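Local coordinates for ankyrin repeat family protein (Enterococcus faecalis, PDB 3HRA) that is of unknown function but, as an ankyrin repeat protein, probably serves as a scaffold for binding other proteins, at residues A[13-22]-A[45-54]; A[133-144]-A[161-171]. One frame throughout, in Å; residues are numbered along the deposited sequence.

Contact 1: residues A[13-22]-A[45-54]; sequences ANQRDTKKVK and IAVHNNDIEI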
loop_
_atom_site.group_PDB
_atom_site.type_symbol
_atom_site.label_atom_id
_atom_site.label_comp_id
_atom_site.label_asym_id
_atom_site.label_seq_id
_atom_site.Cartn_x
_atom_site.Cartn_y
_atom_site.Cartn_z
ATOM N N ALA A 13 -8.324 13.747 14.731
ATOM C CA ALA A 13 -8.282 12.582 13.842
ATOM C C ALA A 13 -8.744 11.301 14.558
ATOM O O ALA A 13 -9.506 10.487 14.002
ATOM C CB ALA A 13 -6.876 12.403 13.252
ATOM N N ASN A 14 -8.274 11.109 15.789
ATOM C CA ASN A 14 -8.665 9.948 16.577
ATOM C C ASN A 14 -10.169 9.925 16.789
ATOM O O ASN A 14 -10.782 8.853 16.771
ATOM C CB ASN A 14 -7.926 9.920 17.916
ATOM C CG ASN A 14 -6.557 9.242 17.823
ATOM O OD1 ASN A 14 -5.555 9.762 18.329
ATOM N ND2 ASN A 14 -6.510 8.081 17.197
ATOM N N GLN A 15 -10.751 11.119 16.948
ATOM C CA GLN A 15 -12.193 11.294 17.159
ATOM C C GLN A 15 -13.013 11.310 15.868
ATOM O O GLN A 15 -14.235 11.499 15.910
ATOM C CB GLN A 15 -12.459 12.550 17.997
ATOM C CG GLN A 15 -12.035 12.377 19.456
ATOM C CD GLN A 15 -12.250 13.614 20.274
ATOM O OE1 GLN A 15 -11.768 13.713 21.402
ATOM N NE2 GLN A 15 -12.977 14.578 19.717
ATOM N N ARG A 16 -12.344 11.087 14.734
ATOM C CA ARG A 16 -12.996 10.952 13.433
ATOM C C ARG A 16 -13.804 12.197 13.125
ATOM O O ARG A 16 -14.850 12.110 12.472
ATOM C CB ARG A 16 -13.927 9.740 13.434
ATOM C CG ARG A 16 -13.387 8.549 14.227
ATOM C CD ARG A 16 -12.278 7.823 13.473
ATOM N NE ARG A 16 -12.734 7.387 12.153
ATOM C CZ ARG A 16 -13.351 6.236 11.891
ATOM N NH1 ARG A 16 -13.611 5.354 12.857
ATOM N NH2 ARG A 16 -13.746 5.978 10.650
ATOM N N ASP A 17 -13.314 13.344 13.602
ATOM C CA ASP A 17 -14.089 14.579 13.592
ATOM C C ASP A 17 -13.638 15.461 12.433
ATOM O O ASP A 17 -12.754 16.307 12.571
ATOM C CB ASP A 17 -13.950 15.296 14.940
ATOM C CG ASP A 17 -14.961 16.436 15.111
ATOM O OD1 ASP A 17 -15.500 16.926 14.096
ATOM O OD2 ASP A 17 -15.213 16.841 16.267
ATOM N N THR A 18 -14.255 15.230 11.281
ATOM C CA THR A 18 -13.869 15.899 10.044
ATOM C C THR A 18 -13.948 17.433 10.182
ATOM O O THR A 18 -13.047 18.158 9.747
ATOM C CB THR A 18 -14.788 15.440 8.912
ATOM O OG1 THR A 18 -14.702 14.012 8.805
ATOM C CG2 THR A 18 -14.385 16.089 7.596
ATOM N N LYS A 19 -15.032 17.922 10.773
ATOM C CA LYS A 19 -15.211 19.367 10.928
ATOM C C LYS A 19 -14.148 19.979 11.840
ATOM O O LYS A 19 -13.620 21.054 11.544
ATOM C CB LYS A 19 -16.617 19.690 11.433
ATOM C CG LYS A 19 -17.705 19.290 10.448
ATOM C CD LYS A 19 -19.093 19.643 10.983
ATOM C CE LYS A 19 -20.108 18.576 10.581
ATOM N NZ LYS A 19 -19.899 18.124 9.178
ATOM N N LYS A 20 -13.832 19.304 12.942
ATOM C CA LYS A 20 -12.757 19.768 13.836
ATOM C C LYS A 20 -11.390 19.769 13.146
ATOM O O LYS A 20 -10.597 20.689 13.340
ATOM C CB LYS A 20 -12.702 18.912 15.113
ATOM C CG LYS A 20 -11.738 19.430 16.194
ATOM C CD LYS A 20 -12.144 20.820 16.681
ATOM C CE LYS A 20 -11.236 21.287 17.813
ATOM N NZ LYS A 20 -11.715 22.536 18.467
ATOM N N VAL A 21 -11.104 18.735 12.355
ATOM C CA VAL A 21 -9.886 18.698 11.540
ATOM C C VAL A 21 -9.766 19.919 10.637
ATOM O O VAL A 21 -8.731 20.582 10.619
ATOM C CB VAL A 21 -9.789 17.419 10.694
ATOM C CG1 VAL A 21 -8.683 17.576 9.635
ATOM C CG2 VAL A 21 -9.505 16.250 11.583
ATOM N N LYS A 22 -10.839 20.241 9.918
ATOM C CA LYS A 22 -10.814 21.364 8.990
ATOM C C LYS A 22 -10.685 22.689 9.728
ATOM O O LYS A 22 -10.015 23.593 9.240
ATOM C CB LYS A 22 -12.041 21.345 8.082
ATOM C CG LYS A 22 -11.992 20.217 7.094
ATOM C CD LYS A 22 -13.259 20.100 6.251
ATOM C CE LYS A 22 -13.019 19.203 5.048
ATOM N NZ LYS A 22 -14.152 19.242 4.074
ATOM N N ILE A 45 -3.359 8.267 10.914
ATOM C CA ILE A 45 -4.551 7.847 11.656
ATOM C C ILE A 45 -5.746 7.803 10.703
ATOM O O ILE A 45 -6.512 6.828 10.675
ATOM C CB ILE A 45 -4.841 8.787 12.853
ATOM C CG1 ILE A 45 -3.760 8.614 13.925
ATOM C CG2 ILE A 45 -6.227 8.509 13.452
ATOM C CD1 ILE A 45 -3.708 9.720 14.916
ATOM N N ALA A 46 -5.894 8.856 9.909
ATOM C CA ALA A 46 -6.980 8.914 8.926
ATOM C C ALA A 46 -6.920 7.760 7.925
ATOM O O ALA A 46 -7.947 7.215 7.541
ATOM C CB ALA A 46 -6.978 10.258 8.202
ATOM N N VAL A 47 -5.725 7.393 7.487
ATOM C CA VAL A 47 -5.599 6.305 6.514
ATOM C C VAL A 47 -6.004 4.963 7.131
ATOM O O VAL A 47 -6.707 4.173 6.504
ATOM C CB VAL A 47 -4.177 6.231 5.902
ATOM C CG1 VAL A 47 -4.030 4.995 5.034
ATOM C CG2 VAL A 47 -3.905 7.479 5.083
ATOM N N HIS A 48 -5.562 4.727 8.365
ATOM C CA HIS A 48 -5.958 3.546 9.130
ATOM C C HIS A 48 -7.481 3.469 9.280
ATOM O O HIS A 48 -8.069 2.405 9.116
ATOM C CB HIS A 48 -5.281 3.549 10.514
ATOM C CG HIS A 48 -3.848 3.095 10.493
ATOM N ND1 HIS A 48 -2.840 3.832 9.904
ATOM C CD2 HIS A 48 -3.254 1.981 10.983
ATOM C CE1 HIS A 48 -1.691 3.194 10.035
ATOM N NE2 HIS A 48 -1.915 2.065 10.684
ATOM N N ASN A 49 -8.112 4.609 9.558
ATOM C CA ASN A 49 -9.562 4.698 9.739
ATOM C C ASN A 49 -10.370 4.718 8.430
ATOM O O ASN A 49 -11.602 4.572 8.442
ATOM C CB ASN A 49 -9.916 5.964 10.523
ATOM C CG ASN A 49 -9.672 5.825 12.012
ATOM O OD1 ASN A 49 -9.836 4.755 12.582
ATOM N ND2 ASN A 49 -9.289 6.922 12.651
ATOM N N ASN A 50 -9.666 4.896 7.315
ATOM C CA ASN A 50 -10.286 5.198 6.012
ATOM C C ASN A 50 -11.230 6.402 6.067
ATOM O O ASN A 50 -12.313 6.391 5.477
ATOM C CB ASN A 50 -10.970 3.984 5.367
ATOM C CG ASN A 50 -11.141 4.149 3.861
ATOM O OD1 ASN A 50 -10.368 4.847 3.206
ATOM N ND2 ASN A 50 -12.165 3.497 3.305
ATOM N N ASP A 51 -10.782 7.449 6.760
ATOM C CA ASP A 51 -11.480 8.722 6.754
ATOM C C ASP A 51 -10.975 9.530 5.562
ATOM O O ASP A 51 -9.994 10.280 5.654
ATOM C CB ASP A 51 -11.290 9.465 8.080
ATOM C CG ASP A 51 -12.136 8.883 9.205
ATOM O OD1 ASP A 51 -13.141 8.174 8.944
ATOM O OD2 ASP A 51 -11.802 9.138 10.366
ATOM N N ILE A 52 -11.663 9.355 4.440
ATOM C CA ILE A 52 -11.184 9.857 3.164
ATOM C C ILE A 52 -11.101 11.397 3.133
ATOM O O ILE A 52 -10.124 11.970 2.645
ATOM C CB ILE A 52 -12.079 9.325 2.021
ATOM C CG1 ILE A 52 -11.960 7.797 1.939
ATOM C CG2 ILE A 52 -11.695 9.945 0.713
ATOM C CD1 ILE A 52 -12.983 7.119 0.988
ATOM N N GLU A 53 -12.127 12.067 3.634
ATOM C CA GLU A 53 -12.149 13.521 3.552
ATOM C C GLU A 53 -11.075 14.137 4.452
ATOM O O GLU A 53 -10.420 15.109 4.071
ATOM C CB GLU A 53 -13.544 14.067 3.888
ATOM C CG GLU A 53 -13.663 15.591 3.781
ATOM C CD GLU A 53 -13.410 16.126 2.368
ATOM O OE1 GLU A 53 -13.350 17.371 2.217
ATOM O OE2 GLU A 53 -13.284 15.315 1.410
ATOM N N ILE A 54 -10.886 13.560 5.637
ATOM C CA ILE A 54 -9.836 14.014 6.536
ATOM C C ILE A 54 -8.480 13.832 5.855
ATOM O O ILE A 54 -7.631 14.729 5.883
ATOM C CB ILE A 54 -9.892 13.281 7.900
ATOM C CG1 ILE A 54 -11.102 13.779 8.705
ATOM C CG2 ILE A 54 -8.578 13.478 8.689
ATOM C CD1 ILE A 54 -11.329 13.041 10.016
HETATM O O HOH W 1 -9.259 9.584 11.349
HETATM O O HOH W 2 -13.420 11.882 6.807
#

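Contact 2: residues A[133-144]-A[161-171]; sequences IDFQNDFGYTAL and VKLLMENGADQ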
loop_
_atom_site.group_PDB
_atom_site.type_symbol
_atom_site.label_atom_id
_atom_site.label_comp_id
_atom_site.label_asym_id
_atom_site.label_seq_id
_atom_site.Cartn_x
_atom_site.Cartn_y
_atom_site.Cartn_z
ATOM N N ILE A 133 7.415 -3.499 -10.678
ATOM C CA ILE A 133 6.590 -4.699 -10.586
ATOM C C ILE A 133 7.411 -5.905 -10.115
ATOM O O ILE A 133 6.869 -6.883 -9.587
ATOM C CB ILE A 133 5.894 -4.974 -11.944
ATOM C CG1 ILE A 133 4.777 -6.011 -11.821
ATOM C CG2 ILE A 133 6.911 -5.382 -13.020
ATOM C CD1 ILE A 133 3.868 -6.010 -13.046
ATOM N N ASP A 134 8.724 -5.824 -10.283
ATOM C CA ASP A 134 9.611 -6.933 -9.939
ATOM C C ASP A 134 10.336 -6.730 -8.602
ATOM O O ASP A 134 11.297 -7.438 -8.277
ATOM C CB ASP A 134 10.632 -7.167 -11.057
ATOM C CG ASP A 134 9.991 -7.649 -12.356
ATOM O OD1 ASP A 134 8.934 -8.329 -12.309
ATOM O OD2 ASP A 134 10.557 -7.347 -13.445
ATOM N N PHE A 135 9.865 -5.768 -7.818
ATOM C CA PHE A 135 10.502 -5.483 -6.542
ATOM C C PHE A 135 10.370 -6.702 -5.639
ATOM O O PHE A 135 9.402 -7.456 -5.743
ATOM C CB PHE A 135 9.833 -4.276 -5.881
ATOM C CG PHE A 135 10.579 -3.761 -4.677
ATOM C CD1 PHE A 135 11.750 -3.043 -4.840
ATOM C CD2 PHE A 135 10.116 -4.011 -3.388
ATOM C CE1 PHE A 135 12.456 -2.564 -3.723
ATOM C CE2 PHE A 135 10.804 -3.532 -2.276
ATOM C CZ PHE A 135 11.974 -2.806 -2.449
ATOM N N GLN A 136 11.358 -6.923 -4.781
ATOM C CA GLN A 136 11.317 -8.037 -3.839
ATOM C C GLN A 136 11.420 -7.562 -2.407
ATOM O O GLN A 136 12.167 -6.618 -2.099
ATOM C CB GLN A 136 12.471 -9.005 -4.107
ATOM C CG GLN A 136 12.309 -9.849 -5.370
ATOM C CD GLN A 136 13.549 -10.672 -5.657
ATOM O OE1 GLN A 136 13.613 -11.869 -5.349
ATOM N NE2 GLN A 136 14.546 -10.033 -6.243
ATOM N N ASN A 137 10.702 -8.231 -1.515
ATOM C CA ASN A 137 10.838 -7.939 -0.088
ATOM C C ASN A 137 11.933 -8.781 0.581
ATOM O O ASN A 137 12.745 -9.414 -0.116
ATOM C CB ASN A 137 9.488 -8.024 0.649
ATOM C CG ASN A 137 8.830 -9.415 0.581
ATOM O OD1 ASN A 137 7.602 -9.520 0.676
ATOM N ND2 ASN A 137 9.623 -10.466 0.422
ATOM N N ASP A 138 11.973 -8.772 1.918
ATOM C CA ASP A 138 13.073 -9.413 2.665
ATOM C C ASP A 138 13.142 -10.919 2.452
ATOM O O ASP A 138 14.198 -11.529 2.643
ATOM C CB ASP A 138 12.980 -9.148 4.174
ATOM C CG ASP A 138 13.393 -7.748 4.549
ATOM O OD1 ASP A 138 13.166 -7.371 5.715
ATOM O OD2 ASP A 138 13.935 -7.019 3.684
ATOM N N PHE A 139 12.009 -11.500 2.064
ATOM C CA PHE A 139 11.909 -12.925 1.799
ATOM C C PHE A 139 12.235 -13.272 0.357
ATOM O O PHE A 139 12.253 -14.448 0.008
ATOM C CB PHE A 139 10.502 -13.441 2.146
ATOM C CG PHE A 139 9.989 -12.938 3.462
ATOM C CD1 PHE A 139 10.438 -13.493 4.654
ATOM C CD2 PHE A 139 9.057 -11.914 3.514
ATOM C CE1 PHE A 139 9.976 -13.030 5.872
ATOM C CE2 PHE A 139 8.588 -11.441 4.742
ATOM C CZ PHE A 139 9.046 -12.004 5.917
ATOM N N GLY A 140 12.452 -12.256 -0.482
ATOM C CA GLY A 140 12.674 -12.466 -1.904
ATOM C C GLY A 140 11.370 -12.554 -2.690
ATOM O O GLY A 140 11.383 -12.805 -3.904
ATOM N N TYR A 141 10.247 -12.343 -2.008
ATOM C CA TYR A 141 8.942 -12.465 -2.641
ATOM C C TYR A 141 8.678 -11.245 -3.498
ATOM O O TYR A 141 8.948 -10.127 -3.082
ATOM C CB TYR A 141 7.794 -12.546 -1.623
ATOM C CG TYR A 141 7.766 -13.759 -0.721
ATOM C CD1 TYR A 141 7.119 -13.707 0.506
ATOM C CD2 TYR A 141 8.382 -14.948 -1.085
ATOM C CE1 TYR A 141 7.075 -14.802 1.339
ATOM C CE2 TYR A 141 8.341 -16.058 -0.251
ATOM C CZ TYR A 141 7.684 -15.979 0.955
ATOM O OH TYR A 141 7.634 -17.073 1.796
ATOM N N THR A 142 8.135 -11.484 -4.686
ATOM C CA THR A 142 7.565 -10.431 -5.518
ATOM C C THR A 142 6.056 -10.426 -5.286
ATOM O O THR A 142 5.519 -11.329 -4.622
ATOM C CB THR A 142 7.782 -10.722 -7.016
ATOM O OG1 THR A 142 7.191 -11.989 -7.342
ATOM C CG2 THR A 142 9.273 -10.758 -7.348
ATOM N N ALA A 143 5.377 -9.447 -5.870
ATOM C CA ALA A 143 3.918 -9.386 -5.821
ATOM C C ALA A 143 3.328 -10.654 -6.416
ATOM O O ALA A 143 2.392 -11.236 -5.854
ATOM C CB ALA A 143 3.395 -8.154 -6.565
ATOM N N LEU A 144 3.886 -11.100 -7.537
ATOM C CA LEU A 144 3.408 -12.327 -8.165
ATOM C C LEU A 144 3.544 -13.554 -7.255
ATOM O O LEU A 144 2.603 -14.346 -7.117
ATOM C CB LEU A 144 4.150 -12.572 -9.472
ATOM C CG LEU A 144 3.649 -13.772 -10.262
ATOM C CD1 LEU A 144 2.204 -13.553 -10.766
ATOM C CD2 LEU A 144 4.612 -14.051 -11.428
ATOM N N VAL A 161 -3.016 -12.457 -10.632
ATOM C CA VAL A 161 -1.927 -13.039 -11.423
ATOM C C VAL A 161 -1.979 -12.593 -12.903
ATOM O O VAL A 161 -0.965 -12.212 -13.480
ATOM C CB VAL A 161 -1.905 -14.582 -11.306
ATOM C CG1 VAL A 161 -0.941 -15.192 -12.331
ATOM C CG2 VAL A 161 -1.523 -14.977 -9.895
ATOM N N LYS A 162 -3.161 -12.646 -13.508
ATOM C CA LYS A 162 -3.322 -12.235 -14.900
ATOM C C LYS A 162 -2.957 -10.762 -15.111
ATOM O O LYS A 162 -2.245 -10.428 -16.061
ATOM C CB LYS A 162 -4.757 -12.477 -15.373
ATOM C CG LYS A 162 -4.962 -12.134 -16.825
ATOM C CD LYS A 162 -4.319 -13.180 -17.738
ATOM C CE LYS A 162 -4.762 -12.964 -19.180
ATOM N NZ LYS A 162 -4.129 -13.945 -20.106
ATOM N N LEU A 163 -3.469 -9.902 -14.235
ATOM C CA LEU A 163 -3.167 -8.468 -14.227
ATOM C C LEU A 163 -1.650 -8.228 -14.187
ATOM O O LEU A 163 -1.125 -7.435 -14.968
ATOM C CB LEU A 163 -3.811 -7.811 -13.007
ATOM C CG LEU A 163 -4.354 -6.378 -13.053
ATOM C CD1 LEU A 163 -4.293 -5.739 -11.666
ATOM C CD2 LEU A 163 -3.673 -5.499 -14.098
ATOM N N LEU A 164 -0.951 -8.918 -13.284
ATOM C CA LEU A 164 0.508 -8.768 -13.161
ATOM C C LEU A 164 1.239 -9.224 -14.423
ATOM O O LEU A 164 2.156 -8.548 -14.899
ATOM C CB LEU A 164 1.057 -9.523 -11.918
ATOM C CG LEU A 164 0.656 -8.924 -10.562
ATOM C CD1 LEU A 164 0.935 -9.879 -9.401
ATOM C CD2 LEU A 164 1.370 -7.589 -10.362
ATOM N N MET A 165 0.857 -10.382 -14.956
ATOM C CA MET A 165 1.509 -10.883 -16.162
ATOM C C MET A 165 1.236 -9.979 -17.351
ATOM O O MET A 165 2.093 -9.792 -18.206
ATOM C CB MET A 165 1.079 -12.323 -16.468
ATOM C CG MET A 165 1.441 -13.314 -15.362
ATOM S SD MET A 165 3.181 -13.276 -14.892
ATOM C CE MET A 165 3.936 -13.887 -16.405
ATOM N N GLU A 166 0.035 -9.418 -17.414
ATOM C CA GLU A 166 -0.300 -8.551 -18.533
ATOM C C GLU A 166 0.469 -7.237 -18.454
ATOM O O GLU A 166 0.544 -6.489 -19.428
ATOM C CB GLU A 166 -1.796 -8.296 -18.586
ATOM C CG GLU A 166 -2.569 -9.429 -19.221
ATOM C CD GLU A 166 -2.257 -9.612 -20.701
ATOM O OE1 GLU A 166 -2.227 -8.606 -21.437
ATOM O OE2 GLU A 166 -2.050 -10.763 -21.126
ATOM N N ASN A 167 1.045 -6.964 -17.285
ATOM C CA ASN A 167 1.821 -5.758 -17.097
ATOM C C ASN A 167 3.317 -6.045 -17.047
ATOM O O ASN A 167 4.111 -5.202 -16.611
ATOM C CB ASN A 167 1.370 -5.002 -15.845
ATOM C CG ASN A 167 0.118 -4.174 -16.091
ATOM O OD1 ASN A 167 0.206 -2.986 -16.392
ATOM N ND2 ASN A 167 -1.057 -4.805 -15.985
ATOM N N GLY A 168 3.693 -7.235 -17.511
ATOM C CA GLY A 168 5.089 -7.569 -17.705
ATOM C C GLY A 168 5.841 -8.072 -16.486
ATOM O O GLY A 168 7.073 -8.021 -16.465
ATOM N N ALA A 169 5.127 -8.561 -15.472
ATOM C CA ALA A 169 5.809 -9.166 -14.308
ATOM C C ALA A 169 6.759 -10.267 -14.754
ATOM O O ALA A 169 6.421 -11.079 -15.618
ATOM C CB ALA A 169 4.793 -9.728 -13.308
ATOM N N ASP A 170 7.947 -10.300 -14.158
ATOM C CA ASP A 170 8.925 -11.351 -14.460
ATOM C C ASP A 170 8.627 -12.561 -13.584
ATOM O O ASP A 170 8.845 -12.532 -12.374
ATOM C CB ASP A 170 10.343 -10.829 -14.207
ATOM C CG ASP A 170 11.429 -11.840 -14.567
ATOM O OD1 ASP A 170 11.113 -12.973 -14.989
ATOM O OD2 ASP A 170 12.617 -11.494 -14.416
ATOM N N GLN A 171 8.123 -13.627 -14.186
ATOM C CA GLN A 171 7.772 -14.807 -13.403
ATOM C C GLN A 171 8.948 -15.752 -13.122
ATOM O O GLN A 171 8.797 -16.731 -12.383
ATOM C CB GLN A 171 6.624 -15.583 -14.056
ATOM C CG GLN A 171 7.015 -16.369 -15.301
ATOM C CD GLN A 171 5.956 -17.381 -15.695
ATOM O OE1 GLN A 171 5.559 -18.231 -14.889
ATOM N NE2 GLN A 171 5.511 -17.315 -16.946
HETATM O O HOH W 3 7.725 -10.243 -10.777
HETATM O O HOH W 4 9.480 -7.176 -15.714
HETATM O O HOH W 5 13.249 -8.536 -13.958
HETATM O O HOH W 6 7.944 -13.275 -9.725
#

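Contact 1: residues A[13-22]-A[45-54]
Bends at chi2 (-75°) and chi3 (-56°) turn the Arg16 chain across toward 45-54, where its guanidinium meets Asp51 side-on, while Asp51, its CG beside the backbone N, presents both carboxylate oxygens. The grip is two-pronged: Arg16 NE donates to Asp51 OD2 over 2.7 Å and Arg16 NH2 to Asp51 OD1 over 2.8 Å. Both oxygens lie close to the guanidinium plane and are met on their syn sides, although the two planes are moderately twisted against each other. Asn49 covers one face of the same guanidinium, its amide nearly parallel at 13° with CG 3.4 Å above the plane and offset toward the rim.

A water ties Asp51 and Asn49 to the last turn of helix 8-14 through Ala13 O. It donates to Ala13 O and to Asp51 OD2 and accepts from Asn49 ND2, so Asp51 OD2 receives both a guanidinium N-H and a water hydrogen. Both segments pass here through the tight turn between two antiparallel helices of an ankyrin-type hairpin, and Arg16 and Asn50 each close a Schellman motif with positive phi.

Two apolar pairs accompany this: Ile45 CG2 lies 4.0 Å from Ala13 CB, and Ile54 CD1 lies 4.0 Å from Val21 CG2. Ile54 CG1 also rests against the Thr18 hydroxyl oxygen, OG1, at 3.6 Å. Farther along helices 18-25 and 52-60 the extended Lys22 chain brings NZ to Glu53 OE1, 2.8 Å away on the anti lone pair.

Two salt bridges thus join the neighbouring hairpins around a buried Ile54. With paired N-H donors and a stacked amide, Arg16 has its rotation closely restricted, and the nearby positive charge would be expected to favour an ionised Asp51.

Contact 2: residues A[133-144]-A[161-171]
Within the ankyrin repeats, the beta-hairpin-like loop that leads into helix 143-149 meets the end of helix 155-166 and the chain leaving it. That helix stops in a Schellman motif with Gly168 at positive phi: Leu164 O accepts from Asn167 N and Ala169 N on opposite faces of its plane. Ile133 reaches this turn. Its CG1 stands anti to the backbone N (chi1 -167°), which carries CD1 to 3.6 Å from Leu164 O and 3.8 Å from Ala169 CB, and the Ile133 and Leu164 side chains run antiparallel alongside one another, Ile133 CD1 meeting Leu164 CD2.

Leu144, at the start of helix 143-149, packs against helix 155-166 with both methyls. CD1 lies 3.9 Å from Val161 CG1; CD2 lies 3.8 Å from Met165 SD and, beyond that helix, 3.6 Å from Gln171 CB. Leu164 CD1 comes in over the Leu144 backbone, 3.7 Å from its CA. Ala181 also touches Leu144, so the apolar contact continues to helix 181-188.

The polar side of the contact rests on Asp134, whose carboxylate faces the departing chain. Three waters join Asp134 to this chain, reaching Gly168 O, Asp170 O and the Asp170 carboxylate; a fourth links Thr142 OG1 to Asp170 O. Thr142 also caps the next helix through Ile145 N, and Asp170 OD1 is held by Ser172. The direct bond across the segments runs from Asp170 N to Asp134 OD1, 2.9 Å long and nearly straight at 170°, meeting the oxygen on its syn side.

How the contacts relate
Contact 1 closes before contact 2 opens along the chain, and the two lie on opposite sides of its centre, with their own centres 33 Å apart and nearest atoms about 18 Å apart. They share no helix. Contact 1 joins helices 8-14 and 18-25 to helices 42-49 and 52-60, near the N-terminal end; contact 2 involves helices 143-149 and 155-166, with helices 75-81, 85-94, 110-115 and 119-128 intervening in sequence. Contact 1 is thus made between successive hairpins at their helix-helix turns, whereas contact 2 joins the loop and first turn of helix 143-149 to the C-terminal part of helix 155-166 and the chain after it. Together they illustrate how an elongated repeat stack is held by local contacts.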